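Local coordinates for fatty acid/retinol binding protein protein 7, isoform A, confirmed BY transcript evidence (PDB 2W9Y) that probably binds fatty acids such as oleic acid, and retinoids, as a small helical lipid-transport protein of a nematode, at residues A[21-24]-A[25-29]. Numbering follows the deposited sequence.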
ATOM      1  N   LEU A  21       2.834   3.358  -5.357  1.00 10.18           N
ATOM      2  CA  LEU A  21       3.645   3.003  -6.519  1.00 11.55           C
ATOM      3  C   LEU A  21       4.659   4.085  -6.809  1.00 12.57           C
ATOM      4  O   LEU A  21       5.819   3.758  -7.138  1.00 13.28           O
ATOM      5  CB  LEU A  21       2.754   2.785  -7.757  1.00 10.32           C
ATOM      6  CG  LEU A  21       1.893   1.526  -7.700  1.00  9.11           C
ATOM      7  CD1 LEU A  21       0.830   1.413  -8.866  1.00 11.57           C
ATOM      8  CD2 LEU A  21       2.759   0.268  -7.744  1.00 14.54           C
ATOM      9  N   GLU A  22       4.262   5.351  -6.676  1.00 11.54           N
ATOM     10  CA  GLU A  22       5.183   6.461  -6.965  1.00 11.71           C
ATOM     11  C   GLU A  22       6.250   6.456  -5.926  1.00 12.03           C
ATOM     12  O   GLU A  22       7.437   6.690  -6.269  1.00 11.39           O
ATOM     13  CB  GLU A  22       4.470   7.846  -6.949  1.00 12.31           C
ATOM     14  CG  GLU A  22       3.584   8.086  -8.221  1.00 14.12           C
ATOM     15  CD  GLU A  22       2.756   9.382  -8.163  1.00 19.41           C
ATOM     16  OE1 GLU A  22       2.536   9.949  -7.072  1.00 21.56           O
ATOM     17  OE2 GLU A  22       2.297   9.841  -9.216  1.00 20.48           O
ATOM     18  N   PHE A  23       5.874   6.149  -4.677  1.00 11.08           N
ATOM     19  CA  PHE A  23       6.908   6.057  -3.616  1.00 10.72           C
ATOM     20  C   PHE A  23       7.897   4.939  -3.964  1.00 11.49           C
ATOM     21  O   PHE A  23       9.124   5.114  -3.868  1.00 12.94           O
ATOM     22  CB  PHE A  23       6.258   5.813  -2.236  1.00  8.99           C
ATOM     23  CG  PHE A  23       7.237   5.543  -1.138  1.00  9.65           C
ATOM     24  CD1 PHE A  23       7.977   6.561  -0.564  1.00 10.00           C
ATOM     25  CD2 PHE A  23       7.421   4.243  -0.672  1.00 12.04           C
ATOM     26  CE1 PHE A  23       8.860   6.290   0.437  1.00  9.60           C
ATOM     27  CE2 PHE A  23       8.301   3.977   0.333  1.00 11.46           C
ATOM     28  CZ  PHE A  23       9.002   4.989   0.881  1.00 10.78           C
ATOM     29  N   SER A  24       7.393   3.780  -4.349  1.00 12.15           N
ATOM     30  CA  SER A  24       8.288   2.596  -4.636  1.00 14.63           C
ATOM     31  C   SER A  24       9.225   2.880  -5.800  1.00 16.65           C
ATOM     32  O   SER A  24      10.387   2.516  -5.746  1.00 17.02           O
ATOM     33  CB  SER A  24       7.531   1.339  -4.987  1.00 14.38           C
ATOM     34  OG  SER A  24       6.684   0.980  -3.939  1.00 22.02           O
ATOM     35  N   SER A  25       8.709   3.532  -6.839  1.00 17.85           N
ATOM     36  CA  SER A  25       9.527   3.954  -7.981  1.00 20.12           C
ATOM     37  C   SER A  25      10.644   4.907  -7.618  1.00 20.37           C
ATOM     38  O   SER A  25      11.720   4.913  -8.254  1.00 22.53           O
ATOM     39  CB  SER A  25       8.640   4.697  -8.989  1.00 21.62           C
ATOM     40  OG  SER A  25       7.898   3.761  -9.726  1.00 25.51           O
ATOM     41  N   SER A  26      10.389   5.719  -6.613  1.00 19.02           N
ATOM     42  CA  SER A  26      11.290   6.769  -6.233  1.00 17.81           C
ATOM     43  C   SER A  26      12.487   6.224  -5.463  1.00 17.81           C
ATOM     44  O   SER A  26      13.498   6.927  -5.382  1.00 18.44           O
ATOM     45  CB  SER A  26      10.573   7.845  -5.403  1.00 17.57           C
ATOM     46  OG  SER A  26      10.515   7.513  -4.009  1.00 15.62           O
ATOM     47  N   ILE A  27      12.388   5.021  -4.867  1.00 16.55           N
ATOM     48  CA  ILE A  27      13.405   4.503  -3.956  1.00 15.33           C
ATOM     49  C   ILE A  27      14.698   4.297  -4.735  1.00 15.16           C
ATOM     50  O   ILE A  27      14.716   3.542  -5.707  1.00 14.89           O
ATOM     51  CB  ILE A  27      13.009   3.097  -3.386  1.00 14.80           C
ATOM     52  CG1 ILE A  27      11.717   3.155  -2.565  1.00 15.74           C
ATOM     53  CG2 ILE A  27      14.100   2.507  -2.489  1.00 16.50           C
ATOM     54  CD1 ILE A  27      11.647   4.356  -1.646  1.00 16.41           C
ATOM     55  N   THR A  28      15.771   4.949  -4.293  1.00 14.32           N
ATOM     56  CA  THR A  28      17.094   4.816  -4.920  1.00 15.39           C
ATOM     57  C   THR A  28      17.819   3.598  -4.372  1.00 15.02           C
ATOM     58  O   THR A  28      17.376   2.964  -3.394  1.00 14.77           O
ATOM     59  CB  THR A  28      17.966   6.056  -4.598  1.00 15.45           C
ATOM     60  OG1 THR A  28      18.099   6.162  -3.175  1.00 16.88           O
ATOM     61  CG2 THR A  28      17.385   7.356  -5.137  1.00 16.23           C
ATOM     62  N   ALA A  29      18.985   3.286  -4.945  1.00 14.56           N
ATOM     63  CA  ALA A  29      19.659   2.070  -4.552  1.00 15.24           C
ATOM     64  C   ALA A  29      20.148   2.222  -3.126  1.00 14.46           C
ATOM     65  O   ALA A  29      20.218   1.206  -2.380  1.00 15.19           O
ATOM     66  CB  ALA A  29      20.863   1.775  -5.488  1.00 16.85           C
TER
HETATM   67  O   HOH W   1      12.741   1.579  -6.653  1.00 18.94           O
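Ile27 lays the methyl end of its longer branch over one face of the Phe23 ring, four residues earlier in the chain. The CD1 methyl stands 3.9 Å from the centroid of the Phe23 ring, only 20° off the normal, a CH-pi contact displaced toward the rim, so that CZ is the nearest ring atom at 3.7 Å. The phenyl ring gets there because CG lies anti to the backbone N, while Ile27 carries CG1 beside its own backbone N. Close by, Phe23 O accepts a 2.8 Å hydrogen bond from Ser26 OG, which a chi1 of 85° sets between its own backbone N and carbonyl carbon; Ser26 N is shared weakly between Glu22 O and Phe23 O. Arg65 is a second partner of that hydroxyl, which thereby links the end of helix 18-26 to helix 60-75. With an alanine at Ser26, Phe23 O would probably lose its shortest hydrogen bond and Arg65 its hydroxyl partner. On another side of the turn, Ser25 N donates to Leu21 O at 2.9 Å and 166°, and Ser25 OG adds a long, weak bond to the same carbonyl. The Ser24 hydroxyl turns back to Gln20 O, whereas Ser24 O receives a weak 3.3 Å bond from Ile27 N. A water donates to Ser24 O and Ile27 O, bridging the point where the chain leaves the helix. Phe23 packs further on Leu66 and Val69, and Ile27 on Leu62 and Leu35, so the pair packs the end of helix 18-26 against helices 60-75 and 32-39. The shift from i to i+4 bonding at Ser25 toward i to i+3 bonding at Ile27 is characteristic of a helix C-terminus, here within the all-helical fold of a nematode fatty acid and retinol binding protein.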